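Local coordinates for uncharacterized protein (Staphylococcus aureus subsp. aureus, PDB 3H04) that is of unknown function but has an alpha/beta-hydrolase fold and probably hydrolyses esters or related substrates, at residues P27-I32 with T57-L62; I53-E58 with I261-V266; S74-I79 with D196-I201. One frame throughout, in Å; residues are numbered along the deposited sequence.

Contact 1 of 3, residues P27-I32 with T57-L62; sequences PTKGVI and TEHYDL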
ATOM      1  N   PRO A  27     -24.216   8.367 -10.691  1.00 30.84           N
ATOM      2  CA  PRO A  27     -22.806   8.730 -10.746  1.00 30.27           C
ATOM      3  C   PRO A  27     -22.015   8.319  -9.498  1.00 29.57           C
ATOM      4  O   PRO A  27     -22.593   8.021  -8.448  1.00 28.26           O
ATOM      5  CB  PRO A  27     -22.835  10.259 -10.879  1.00 30.28           C
ATOM      6  CG  PRO A  27     -24.277  10.673 -10.621  1.00 31.29           C
ATOM      7  CD  PRO A  27     -25.008   9.466 -10.124  1.00 31.19           C
ATOM      8  N   THR A  28     -20.689   8.340  -9.630  1.00 28.42           N
ATOM      9  CA  THR A  28     -19.820   7.954  -8.551  1.00 28.12           C
ATOM     10  C   THR A  28     -19.959   8.868  -7.346  1.00 27.57           C
ATOM     11  O   THR A  28     -20.187  10.066  -7.486  1.00 28.17           O
ATOM     12  CB  THR A  28     -18.351   7.973  -8.989  1.00 28.34           C
ATOM     13  OG1 THR A  28     -18.256   7.637 -10.380  1.00 30.65           O
ATOM     14  CG2 THR A  28     -17.616   6.969  -8.223  1.00 26.40           C
ATOM     15  N   LYS A  29     -19.837   8.293  -6.161  1.00 26.73           N
ATOM     16  CA  LYS A  29     -19.730   9.071  -4.923  1.00 26.46           C
ATOM     17  C   LYS A  29     -18.289   9.545  -4.665  1.00 25.37           C
ATOM     18  O   LYS A  29     -18.063  10.441  -3.843  1.00 24.40           O
ATOM     19  CB  LYS A  29     -20.198   8.240  -3.726  1.00 27.16           C
ATOM     20  CG  LYS A  29     -21.704   8.002  -3.621  1.00 27.77           C
ATOM     21  CD  LYS A  29     -22.023   7.516  -2.196  1.00 30.08           C
ATOM     22  CE  LYS A  29     -23.450   7.049  -2.015  1.00 31.87           C
ATOM     23  NZ  LYS A  29     -23.626   5.610  -2.370  1.00 33.33           N
ATOM     24  N   GLY A  30     -17.320   8.919  -5.339  1.00 24.49           N
ATOM     25  CA  GLY A  30     -15.907   9.195  -5.087  1.00 23.57           C
ATOM     26  C   GLY A  30     -14.956   8.254  -5.823  1.00 22.40           C
ATOM     27  O   GLY A  30     -15.367   7.308  -6.475  1.00 22.48           O
ATOM     28  N   VAL A  31     -13.670   8.528  -5.695  1.00 21.17           N
ATOM     29  CA  VAL A  31     -12.654   7.735  -6.332  1.00 21.63           C
ATOM     30  C   VAL A  31     -11.764   7.188  -5.228  1.00 20.30           C
ATOM     31  O   VAL A  31     -11.321   7.933  -4.330  1.00 19.54           O
ATOM     32  CB  VAL A  31     -11.845   8.590  -7.351  1.00 21.41           C
ATOM     33  CG1 VAL A  31     -11.371   9.865  -6.715  1.00 25.69           C
ATOM     34  CG2 VAL A  31     -10.611   7.848  -7.866  1.00 27.69           C
ATOM     35  N   ILE A  32     -11.548   5.882  -5.303  1.00 18.82           N
ATOM     36  CA  ILE A  32     -10.667   5.166  -4.407  1.00 17.53           C
ATOM     37  C   ILE A  32      -9.416   4.825  -5.227  1.00 16.40           C
ATOM     38  O   ILE A  32      -9.481   4.006  -6.138  1.00 14.76           O
ATOM     39  CB  ILE A  32     -11.308   3.863  -3.921  1.00 15.81           C
ATOM     40  CG1 ILE A  32     -12.635   4.133  -3.210  1.00 18.21           C
ATOM     41  CG2 ILE A  32     -10.310   3.106  -2.960  1.00 17.64           C
ATOM     42  CD1 ILE A  32     -13.533   2.900  -3.089  1.00 18.94           C
ATOM     43  N   THR A  57     -16.859  -0.906  -5.641  1.00 21.69           N
ATOM     44  CA  THR A  57     -17.257  -0.159  -6.843  1.00 21.75           C
ATOM     45  C   THR A  57     -18.767  -0.016  -7.036  1.00 23.01           C
ATOM     46  O   THR A  57     -19.212   0.464  -8.071  1.00 22.35           O
ATOM     47  CB  THR A  57     -16.623  -0.746  -8.116  1.00 22.47           C
ATOM     48  OG1 THR A  57     -17.074  -2.092  -8.325  1.00 20.17           O
ATOM     49  CG2 THR A  57     -15.086  -0.719  -7.997  1.00 20.97           C
ATOM     50  N   GLU A  58     -19.562  -0.419  -6.051  1.00 23.82           N
ATOM     51  CA  GLU A  58     -20.998  -0.203  -6.139  1.00 24.49           C
ATOM     52  C   GLU A  58     -21.288   1.253  -6.398  1.00 23.52           C
ATOM     53  O   GLU A  58     -22.102   1.589  -7.261  1.00 23.16           O
ATOM     54  CB  GLU A  58     -21.697  -0.601  -4.852  1.00 26.01           C
ATOM     55  CG  GLU A  58     -21.749  -2.099  -4.604  1.00 30.65           C
ATOM     56  CD  GLU A  58     -22.737  -2.473  -3.498  1.00 35.45           C
ATOM     57  OE1 GLU A  58     -23.828  -1.857  -3.410  1.00 39.32           O
ATOM     58  OE2 GLU A  58     -22.392  -3.387  -2.712  1.00 40.39           O
ATOM     59  N   HIS A  59     -20.626   2.115  -5.628  1.00 22.81           N
ATOM     60  CA  HIS A  59     -20.846   3.556  -5.708  1.00 22.64           C
ATOM     61  C   HIS A  59     -19.580   4.400  -5.843  1.00 21.82           C
ATOM     62  O   HIS A  59     -19.676   5.619  -5.997  1.00 21.37           O
ATOM     63  CB  HIS A  59     -21.703   3.996  -4.529  1.00 23.48           C
ATOM     64  CG  HIS A  59     -23.100   3.452  -4.582  1.00 25.38           C
ATOM     65  ND1 HIS A  59     -23.669   2.743  -3.544  1.00 26.33           N
ATOM     66  CD2 HIS A  59     -24.027   3.480  -5.574  1.00 26.30           C
ATOM     67  CE1 HIS A  59     -24.897   2.380  -3.884  1.00 27.41           C
ATOM     68  NE2 HIS A  59     -25.135   2.809  -5.114  1.00 27.52           N
ATOM     69  N   TYR A  60     -18.411   3.750  -5.830  1.00 19.91           N
ATOM     70  CA  TYR A  60     -17.124   4.422  -5.954  1.00 19.19           C
ATOM     71  C   TYR A  60     -16.377   3.922  -7.190  1.00 19.20           C
ATOM     72  O   TYR A  60     -16.518   2.761  -7.589  1.00 18.46           O
ATOM     73  CB  TYR A  60     -16.290   4.209  -4.674  1.00 18.74           C
ATOM     74  CG  TYR A  60     -16.959   4.850  -3.484  1.00 19.32           C
ATOM     75  CD1 TYR A  60     -16.765   6.201  -3.188  1.00 23.87           C
ATOM     76  CD2 TYR A  60     -17.849   4.145  -2.705  1.00 20.60           C
ATOM     77  CE1 TYR A  60     -17.417   6.813  -2.128  1.00 22.01           C
ATOM     78  CE2 TYR A  60     -18.476   4.732  -1.652  1.00 19.63           C
ATOM     79  CZ  TYR A  60     -18.274   6.073  -1.363  1.00 21.37           C
ATOM     80  OH  TYR A  60     -18.956   6.657  -0.307  1.00 20.11           O
ATOM     81  N   ASP A  61     -15.589   4.792  -7.817  1.00 18.70           N
ATOM     82  CA  ASP A  61     -14.615   4.300  -8.814  1.00 18.64           C
ATOM     83  C   ASP A  61     -13.406   3.774  -8.069  1.00 18.82           C
ATOM     84  O   ASP A  61     -13.047   4.320  -7.012  1.00 18.88           O
ATOM     85  CB  ASP A  61     -14.151   5.420  -9.757  1.00 18.91           C
ATOM     86  CG  ASP A  61     -15.243   5.866 -10.731  1.00 20.95           C
ATOM     87  OD1 ASP A  61     -16.413   5.444 -10.574  1.00 23.02           O
ATOM     88  OD2 ASP A  61     -14.899   6.644 -11.636  1.00 21.07           O
ATOM     89  N   LEU A  62     -12.800   2.720  -8.622  1.00 17.83           N
ATOM     90  CA  LEU A  62     -11.619   2.084  -8.073  1.00 19.04           C
ATOM     91  C   LEU A  62     -10.501   2.194  -9.105  1.00 17.85           C
ATOM     92  O   LEU A  62     -10.656   1.730 -10.217  1.00 17.78           O
ATOM     93  CB  LEU A  62     -11.876   0.607  -7.731  1.00 17.74           C
ATOM     94  CG  LEU A  62     -10.687  -0.087  -7.056  1.00 20.02           C
ATOM     95  CD1 LEU A  62     -10.389   0.588  -5.711  1.00 19.14           C
ATOM     96  CD2 LEU A  62     -11.000  -1.569  -6.870  1.00 21.75           C
TER
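G30 to I32 and Y60 to L62 run side by side as parallel strands, and the backbone bonds between them form the frame of the contact. I32 N donates to D61 O (2.8 Å). D61 N to G30 O is modelled as the matching bond on the other side of D61, with a less certain acceptor position. Ahead of these residues in sequence, K29 N donates to H59 O (2.7 Å).

The polar side chains gather round D61 and H59. T28 OG1 donates to D61 OD1 (2.9 Å), coming from above the carboxylate plane, 50° out of it. The same oxygen also accepts from A23 N, while OD2 is held by K22 and Y93. This buried aspartate is therefore surrounded by donors, which would favour its charged form. K29 folds back at its last torsion (chi4 87°), which lays NZ over one face of the H59 ring, 3.1 Å from ND1 at an angle too poor for a hydrogen bond.

Apolar contacts cover the face carrying I32, Y60 and L62. I32 CD1 abuts Y60 CB (3.4 Å), and its CG2 branch meets L62 CD1 (3.7 Å). The Y60 ring slants past G30 and K29: CE1 lies 3.5 Å from K29 CB. Glycine suits position 30: the Y60 ring passes close to its bare backbone, Y60 CD1 lying 3.6 Å from G30 CA. The phenol ends in hydrogen bonds with N270 and T273 of helix 256-273, which lies against this face.

Strand 30-35, helix 50-56 and strand 60-65 make a beta-alpha-beta crossover, and these neighbouring strands belong to the central sheet of the alpha/beta-hydrolase fold.

Contact 2 of 3, residues I53-E58 with I261-V266; sequences IDILTE and IYRKVV
I55 of helix 50-56 leans on Y262, R263 and V266 of helix 256-273, a pairing of the two helices that an alpha/beta-hydrolase fold usually places together on one side of its sheet. From CB, which faces the partner helix, I55 divides. CG2 lies anti to the backbone N and enters the helix surface, 3.7 Å from V266 CG2 and equally far from Y262 O. CG1 takes the outer path over one face of the R263 guanidinium, 4.2 Å from NH1. CD1 continues that branch in extended form (chi2 158°) and ends 4.2 Å from Y262 CB. A beta-branched residue suits this place because one branch fills the seam while the other covers the aliphatic and charged rim.

L56 works deeper, toward the sheet, where F101 meets it. Its CD2 packs on V265 CG1 (4.0 Å), and CD1 reaches the edge of the Y262 ring. That ring also stacks on Y52, and its hydroxyl is hydrogen-bonded to D251.

No hydrogen bond joins 53-58 to 261-266, so apolar fit carries the contact. At the outer rim E58 OE2 stops at the edge of the R263 guanidinium, 4.2 Å from NH1 and beyond salt-bridge range.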
ATOM      1  N   ILE A  53     -13.697  -5.954  -5.074  1.00 19.66           N
ATOM      2  CA  ILE A  53     -13.957  -4.949  -6.083  1.00 21.37           C
ATOM      3  C   ILE A  53     -15.452  -4.676  -6.219  1.00 21.69           C
ATOM      4  O   ILE A  53     -15.873  -3.520  -6.385  1.00 22.69           O
ATOM      5  CB  ILE A  53     -13.380  -5.332  -7.444  1.00 21.43           C
ATOM      6  CG1 ILE A  53     -11.850  -5.364  -7.377  1.00 22.63           C
ATOM      7  CG2 ILE A  53     -13.807  -4.300  -8.483  1.00 21.80           C
ATOM      8  CD1 ILE A  53     -11.166  -5.913  -8.613  1.00 21.09           C
ATOM      9  N   ASP A  54     -16.269  -5.726  -6.201  1.00 22.52           N
ATOM     10  CA  ASP A  54     -17.724  -5.516  -6.279  1.00 22.53           C
ATOM     11  C   ASP A  54     -18.278  -4.678  -5.132  1.00 22.48           C
ATOM     12  O   ASP A  54     -19.103  -3.794  -5.348  1.00 23.26           O
ATOM     13  CB  ASP A  54     -18.470  -6.839  -6.361  1.00 23.11           C
ATOM     14  CG  ASP A  54     -18.290  -7.518  -7.702  1.00 23.78           C
ATOM     15  OD1 ASP A  54     -17.910  -6.829  -8.668  1.00 29.79           O
ATOM     16  OD2 ASP A  54     -18.518  -8.733  -7.800  1.00 27.17           O
ATOM     17  N   ILE A  55     -17.823  -4.934  -3.916  1.00 20.99           N
ATOM     18  CA  ILE A  55     -18.237  -4.089  -2.781  1.00 20.87           C
ATOM     19  C   ILE A  55     -17.806  -2.605  -2.934  1.00 20.76           C
ATOM     20  O   ILE A  55     -18.608  -1.681  -2.712  1.00 20.36           O
ATOM     21  CB  ILE A  55     -17.743  -4.722  -1.452  1.00 20.90           C
ATOM     22  CG1 ILE A  55     -18.535  -6.021  -1.185  1.00 21.02           C
ATOM     23  CG2 ILE A  55     -17.849  -3.734  -0.229  1.00 20.39           C
ATOM     24  CD1 ILE A  55     -17.826  -6.980  -0.268  1.00 18.99           C
ATOM     25  N   LEU A  56     -16.546  -2.388  -3.323  1.00 21.30           N
ATOM     26  CA  LEU A  56     -15.966  -1.067  -3.343  1.00 21.24           C
ATOM     27  C   LEU A  56     -16.581  -0.264  -4.509  1.00 22.02           C
ATOM     28  O   LEU A  56     -16.843   0.923  -4.353  1.00 22.54           O
ATOM     29  CB  LEU A  56     -14.432  -1.144  -3.447  1.00 21.64           C
ATOM     30  CG  LEU A  56     -13.621  -1.712  -2.249  1.00 20.72           C
ATOM     31  CD1 LEU A  56     -12.124  -1.787  -2.578  1.00 23.15           C
ATOM     32  CD2 LEU A  56     -13.858  -0.881  -1.004  1.00 22.53           C
ATOM     33  N   THR A  57     -16.859  -0.906  -5.641  1.00 21.69           N
ATOM     34  CA  THR A  57     -17.257  -0.159  -6.843  1.00 21.75           C
ATOM     35  C   THR A  57     -18.767  -0.016  -7.036  1.00 23.01           C
ATOM     36  O   THR A  57     -19.212   0.464  -8.071  1.00 22.35           O
ATOM     37  CB  THR A  57     -16.623  -0.746  -8.116  1.00 22.47           C
ATOM     38  OG1 THR A  57     -17.074  -2.092  -8.325  1.00 20.17           O
ATOM     39  CG2 THR A  57     -15.086  -0.719  -7.997  1.00 20.97           C
ATOM     40  N   GLU A  58     -19.562  -0.419  -6.051  1.00 23.82           N
ATOM     41  CA  GLU A  58     -20.998  -0.203  -6.139  1.00 24.49           C
ATOM     42  C   GLU A  58     -21.288   1.253  -6.398  1.00 23.52           C
ATOM     43  O   GLU A  58     -22.102   1.589  -7.261  1.00 23.16           O
ATOM     44  CB  GLU A  58     -21.697  -0.601  -4.852  1.00 26.01           C
ATOM     45  CG  GLU A  58     -21.749  -2.099  -4.604  1.00 30.65           C
ATOM     46  CD  GLU A  58     -22.737  -2.473  -3.498  1.00 35.45           C
ATOM     47  OE1 GLU A  58     -23.828  -1.857  -3.410  1.00 39.32           O
ATOM     48  OE2 GLU A  58     -22.392  -3.387  -2.712  1.00 40.39           O
ATOM     49  N   ILE A 261     -15.512  -6.544   6.921  1.00 17.18           N
ATOM     50  CA  ILE A 261     -14.582  -5.422   7.001  1.00 17.56           C
ATOM     51  C   ILE A 261     -14.621  -4.529   5.741  1.00 17.80           C
ATOM     52  O   ILE A 261     -14.644  -3.323   5.859  1.00 17.02           O
ATOM     53  CB  ILE A 261     -13.145  -5.923   7.339  1.00 17.65           C
ATOM     54  CG1 ILE A 261     -13.178  -6.451   8.808  1.00 17.45           C
ATOM     55  CG2 ILE A 261     -12.080  -4.771   7.146  1.00 17.66           C
ATOM     56  CD1 ILE A 261     -11.897  -7.123   9.325  1.00 20.07           C
ATOM     57  N   TYR A 262     -14.671  -5.119   4.561  1.00 17.51           N
ATOM     58  CA  TYR A 262     -14.850  -4.356   3.313  1.00 18.58           C
ATOM     59  C   TYR A 262     -16.159  -3.574   3.287  1.00 18.59           C
ATOM     60  O   TYR A 262     -16.180  -2.445   2.814  1.00 18.86           O
ATOM     61  CB  TYR A 262     -14.719  -5.240   2.029  1.00 18.54           C
ATOM     62  CG  TYR A 262     -13.279  -5.431   1.599  1.00 16.47           C
ATOM     63  CD1 TYR A 262     -12.512  -6.489   2.086  1.00 19.82           C
ATOM     64  CD2 TYR A 262     -12.662  -4.518   0.757  1.00 16.93           C
ATOM     65  CE1 TYR A 262     -11.162  -6.629   1.720  1.00 15.10           C
ATOM     66  CE2 TYR A 262     -11.309  -4.640   0.371  1.00 20.29           C
ATOM     67  CZ  TYR A 262     -10.561  -5.712   0.872  1.00 17.23           C
ATOM     68  OH  TYR A 262      -9.244  -5.862   0.533  1.00 18.30           O
ATOM     69  N   ARG A 263     -17.240  -4.168   3.783  1.00 19.02           N
ATOM     70  CA  ARG A 263     -18.500  -3.437   3.901  1.00 19.10           C
ATOM     71  C   ARG A 263     -18.388  -2.286   4.893  1.00 19.31           C
ATOM     72  O   ARG A 263     -18.896  -1.228   4.621  1.00 19.13           O
ATOM     73  CB  ARG A 263     -19.645  -4.350   4.298  1.00 19.78           C
ATOM     74  CG  ARG A 263     -20.066  -5.241   3.148  1.00 20.65           C
ATOM     75  CD  ARG A 263     -21.307  -6.010   3.519  1.00 23.71           C
ATOM     76  NE  ARG A 263     -21.602  -7.072   2.560  1.00 24.79           N
ATOM     77  CZ  ARG A 263     -22.036  -6.887   1.311  1.00 25.74           C
ATOM     78  NH1 ARG A 263     -22.217  -5.670   0.809  1.00 25.38           N
ATOM     79  NH2 ARG A 263     -22.301  -7.949   0.553  1.00 24.21           N
ATOM     80  N   LYS A 264     -17.649  -2.479   5.983  1.00 18.61           N
ATOM     81  CA  LYS A 264     -17.357  -1.392   6.910  1.00 19.42           C
ATOM     82  C   LYS A 264     -16.511  -0.270   6.266  1.00 18.65           C
ATOM     83  O   LYS A 264     -16.670   0.891   6.610  1.00 18.73           O
ATOM     84  CB  LYS A 264     -16.612  -1.908   8.142  1.00 18.59           C
ATOM     85  CG  LYS A 264     -17.383  -2.818   9.045  1.00 21.77           C
ATOM     86  CD  LYS A 264     -16.489  -3.229  10.182  1.00 23.80           C
ATOM     87  CE  LYS A 264     -17.235  -4.015  11.220  1.00 25.93           C
ATOM     88  NZ  LYS A 264     -17.860  -3.104  12.131  1.00 27.52           N
ATOM     89  N   VAL A 265     -15.648  -0.633   5.326  1.00 18.14           N
ATOM     90  CA  VAL A 265     -14.875   0.359   4.598  1.00 17.93           C
ATOM     91  C   VAL A 265     -15.814   1.297   3.839  1.00 18.32           C
ATOM     92  O   VAL A 265     -15.716   2.529   3.940  1.00 17.41           O
ATOM     93  CB  VAL A 265     -13.844  -0.288   3.653  1.00 18.29           C
ATOM     94  CG1 VAL A 265     -13.355   0.725   2.627  1.00 15.76           C
ATOM     95  CG2 VAL A 265     -12.667  -0.846   4.478  1.00 17.59           C
ATOM     96  N   VAL A 266     -16.747   0.702   3.107  1.00 18.11           N
ATOM     97  CA  VAL A 266     -17.752   1.455   2.361  1.00 19.03           C
ATOM     98  C   VAL A 266     -18.642   2.370   3.239  1.00 18.91           C
ATOM     99  O   VAL A 266     -19.001   3.502   2.834  1.00 19.81           O
ATOM    100  CB  VAL A 266     -18.609   0.501   1.538  1.00 18.00           C
ATOM    101  CG1 VAL A 266     -19.873   1.225   0.952  1.00 20.78           C
ATOM    102  CG2 VAL A 266     -17.741  -0.118   0.433  1.00 20.07           C
TER

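Contact 3 of 3, residues S74-I79 with D196-I201; sequences SLDCII and DSKYNI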
ATOM      1  N   SER A  74      14.897   2.901  -6.474  1.00 18.58           N
ATOM      2  CA  SER A  74      14.892   3.197  -5.049  1.00 18.41           C
ATOM      3  C   SER A  74      13.489   3.642  -4.555  1.00 17.49           C
ATOM      4  O   SER A  74      12.571   3.902  -5.335  1.00 17.59           O
ATOM      5  CB  SER A  74      15.887   4.325  -4.740  1.00 19.16           C
ATOM      6  OG  SER A  74      15.303   5.585  -5.088  1.00 21.07           O
ATOM      7  N   LEU A  75      13.338   3.762  -3.243  1.00 16.61           N
ATOM      8  CA  LEU A  75      12.097   4.279  -2.684  1.00 15.74           C
ATOM      9  C   LEU A  75      11.812   5.732  -3.134  1.00 15.59           C
ATOM     10  O   LEU A  75      10.656   6.121  -3.232  1.00 16.53           O
ATOM     11  CB  LEU A  75      12.100   4.209  -1.153  1.00 15.73           C
ATOM     12  CG  LEU A  75      10.892   4.756  -0.390  1.00 15.69           C
ATOM     13  CD1 LEU A  75       9.581   4.012  -0.753  1.00 17.14           C
ATOM     14  CD2 LEU A  75      11.086   4.671   1.117  1.00 16.67           C
ATOM     15  N   ASP A  76      12.849   6.528  -3.434  1.00 16.67           N
ATOM     16  CA  ASP A  76      12.610   7.881  -3.932  1.00 16.99           C
ATOM     17  C   ASP A  76      11.888   7.807  -5.276  1.00 17.35           C
ATOM     18  O   ASP A  76      10.974   8.583  -5.532  1.00 17.38           O
ATOM     19  CB  ASP A  76      13.899   8.716  -4.097  1.00 17.79           C
ATOM     20  CG  ASP A  76      14.453   9.236  -2.768  1.00 19.76           C
ATOM     21  OD1 ASP A  76      13.688   9.562  -1.833  1.00 21.37           O
ATOM     22  OD2 ASP A  76      15.691   9.308  -2.677  1.00 27.74           O
ATOM     23  N   CYS A  77      12.317   6.879  -6.122  1.00 17.61           N
ATOM     24  CA  CYS A  77      11.631   6.613  -7.376  1.00 18.72           C
ATOM     25  C   CYS A  77      10.177   6.098  -7.192  1.00 17.88           C
ATOM     26  O   CYS A  77       9.302   6.526  -7.929  1.00 16.58           O
ATOM     27  CB  CYS A  77      12.454   5.660  -8.189  1.00 19.38           C
ATOM     28  SG  CYS A  77      11.826   5.336  -9.851  1.00 25.06           S
ATOM     29  N   ILE A  78       9.948   5.174  -6.236  1.00 17.15           N
ATOM     30  CA  ILE A  78       8.623   4.691  -5.932  1.00 16.48           C
ATOM     31  C   ILE A  78       7.669   5.859  -5.589  1.00 16.96           C
ATOM     32  O   ILE A  78       6.573   5.979  -6.145  1.00 15.89           O
ATOM     33  CB  ILE A  78       8.659   3.639  -4.791  1.00 17.50           C
ATOM     34  CG1 ILE A  78       9.372   2.354  -5.292  1.00 16.09           C
ATOM     35  CG2 ILE A  78       7.166   3.387  -4.218  1.00 16.07           C
ATOM     36  CD1 ILE A  78       9.378   1.197  -4.280  1.00 18.22           C
ATOM     37  N   ILE A  79       8.117   6.728  -4.693  1.00 17.07           N
ATOM     38  CA  ILE A  79       7.324   7.858  -4.252  1.00 17.18           C
ATOM     39  C   ILE A  79       7.052   8.786  -5.427  1.00 17.03           C
ATOM     40  O   ILE A  79       5.926   9.276  -5.603  1.00 16.68           O
ATOM     41  CB  ILE A  79       7.997   8.582  -3.094  1.00 16.72           C
ATOM     42  CG1 ILE A  79       8.012   7.619  -1.873  1.00 17.98           C
ATOM     43  CG2 ILE A  79       7.277   9.916  -2.765  1.00 19.36           C
ATOM     44  CD1 ILE A  79       8.828   8.137  -0.695  1.00 17.02           C
ATOM     45  N   ASP A 196      14.822  10.171   7.521  1.00 20.02           N
ATOM     46  CA  ASP A 196      14.401  11.490   7.095  1.00 21.35           C
ATOM     47  C   ASP A 196      12.881  11.632   7.100  1.00 21.67           C
ATOM     48  O   ASP A 196      12.153  10.677   6.810  1.00 21.06           O
ATOM     49  CB  ASP A 196      14.995  11.734   5.697  1.00 22.38           C
ATOM     50  CG  ASP A 196      14.728  13.105   5.173  1.00 26.83           C
ATOM     51  OD1 ASP A 196      15.668  13.932   5.226  1.00 33.05           O
ATOM     52  OD2 ASP A 196      13.588  13.383   4.719  1.00 30.10           O
ATOM     53  N   SER A 197      12.386  12.832   7.429  1.00 22.04           N
ATOM     54  CA  SER A 197      10.916  13.011   7.616  1.00 22.10           C
ATOM     55  C   SER A 197      10.134  12.784   6.341  1.00 22.22           C
ATOM     56  O   SER A 197       8.939  12.489   6.389  1.00 22.97           O
ATOM     57  CB  SER A 197      10.577  14.393   8.198  1.00 22.36           C
ATOM     58  OG  SER A 197      10.847  15.392   7.238  1.00 24.94           O
ATOM     59  N   LYS A 198      10.801  12.856   5.196  1.00 22.08           N
ATOM     60  CA  LYS A 198      10.172  12.417   3.946  1.00 21.54           C
ATOM     61  C   LYS A 198       9.521  11.029   4.045  1.00 21.34           C
ATOM     62  O   LYS A 198       8.425  10.814   3.505  1.00 20.44           O
ATOM     63  CB  LYS A 198      11.182  12.429   2.816  1.00 21.35           C
ATOM     64  CG  LYS A 198      10.572  12.143   1.469  1.00 22.21           C
ATOM     65  CD  LYS A 198      11.561  12.207   0.345  1.00 22.70           C
ATOM     66  CE  LYS A 198      10.877  11.863  -0.977  1.00 23.30           C
ATOM     67  NZ  LYS A 198      11.831  12.108  -2.099  1.00 19.63           N
ATOM     68  N   TYR A 199      10.193  10.095   4.713  1.00 20.35           N
ATOM     69  CA  TYR A 199       9.780   8.687   4.733  1.00 19.31           C
ATOM     70  C   TYR A 199       9.090   8.240   6.036  1.00 18.99           C
ATOM     71  O   TYR A 199       8.730   7.076   6.151  1.00 18.49           O
ATOM     72  CB  TYR A 199      11.004   7.779   4.494  1.00 18.73           C
ATOM     73  CG  TYR A 199      11.948   8.279   3.413  1.00 18.90           C
ATOM     74  CD1 TYR A 199      11.590   8.252   2.069  1.00 20.27           C
ATOM     75  CD2 TYR A 199      13.190   8.808   3.755  1.00 19.89           C
ATOM     76  CE1 TYR A 199      12.490   8.704   1.076  1.00 19.42           C
ATOM     77  CE2 TYR A 199      14.077   9.303   2.789  1.00 21.63           C
ATOM     78  CZ  TYR A 199      13.718   9.246   1.460  1.00 23.87           C
ATOM     79  OH  TYR A 199      14.594   9.746   0.536  1.00 23.14           O
ATOM     80  N   ASN A 200       8.919   9.166   6.972  1.00 17.87           N
ATOM     81  CA  ASN A 200       8.462   8.916   8.335  1.00 18.33           C
ATOM     82  C   ASN A 200       7.497  10.038   8.694  1.00 18.94           C
ATOM     83  O   ASN A 200       7.923  11.212   8.872  1.00 19.91           O
ATOM     84  CB  ASN A 200       9.657   8.886   9.271  1.00 17.98           C
ATOM     85  CG  ASN A 200      10.631   7.858   8.854  1.00 18.95           C
ATOM     86  OD1 ASN A 200      11.655   8.159   8.197  1.00 20.91           O
ATOM     87  ND2 ASN A 200      10.279   6.601   9.098  1.00 13.58           N
ATOM     88  N   ILE A 201       6.208   9.722   8.782  1.00 18.76           N
ATOM     89  CA  ILE A 201       5.203  10.793   8.949  1.00 18.53           C
ATOM     90  C   ILE A 201       5.252  11.304  10.378  1.00 19.51           C
ATOM     91  O   ILE A 201       4.992  10.542  11.319  1.00 19.35           O
ATOM     92  CB  ILE A 201       3.786  10.335   8.548  1.00 18.33           C
ATOM     93  CG1 ILE A 201       3.750   9.892   7.107  1.00 15.24           C
ATOM     94  CG2 ILE A 201       2.768  11.473   8.683  1.00 15.29           C
ATOM     95  CD1 ILE A 201       2.371   9.324   6.697  1.00 14.49           C
TER
HETATM   96  O   HOH W   1      10.840  11.100  -4.285  1.00 22.12           O
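D76, in the first turn of helix 75-91, is met by K198 and Y199 on a single carboxylate oxygen. Its CG lies anti to the carbonyl carbon (chi1 -76°), which swings OD1 out across the gap. Y199 OH donates to D76 OD1 over a short 2.5 Å, arriving on the syn side and close to the carboxylate plane. K198 NZ comes to the same atom at 3.2 Å from above that plane, 53° out of it, as a salt bridge. The two donors thus use different directions around OD1.

K198 can reach so far because every torsion of its chain is close to 180°. A bridging water accepts from K198 NZ (2.6 Å) and donates to D76 O (2.8 Å), tying the ammonium group to the backbone of the helix as well. The same lysine's CB rests over the centre of the Y199 ring, covering one face, while D76 OD1 lies in the ring's plane at its edge.

Nearer the backbone, the ring meets hydrocarbon. L75 and Y199 lie alongside, pointing opposite ways, L75 CD2 3.7 Å from Y199 CD1, and I79 CD1 touches the same ring atom from near the ring plane at 3.9 Å. A tyrosine suits this place by offering hydrocarbon to L75 and I79 and a hydroxyl to D76. Its own carbonyl is held by Y108, and R115 takes S197 O and K198 O, joining the loop to helix 105-116 too.

The loop belongs to the helical excursion between strands 121-125 and 212-217, where alpha/beta hydrolases often carry a cap. With two donors on OD1 and a place near the start of a helix, D76 probably stays ionised, making this a charge-reinforced join between the excursion and helix 75-91.

Contacts 1 and 2 share T57 and E58 and lie side by side, their centres about 10 Å apart, with L62 CD2 packing on I53 CG1 at 3.9 Å. Contact 1 pairs the two strands of a beta-alpha-beta crossover; contact 2 packs its connecting helix on the C-terminal helix. Contact 3 stands about 29 Å from either, centre to centre, and joins different elements. Contacts 1 and 3 are largely buried, whereas contact 2 is only partly so. Chemistry follows place: backbone hydrogen bonding dominates within the sheet, hydrocarbon between the helices, and a shared carboxylate where an irregular loop meets a helix start.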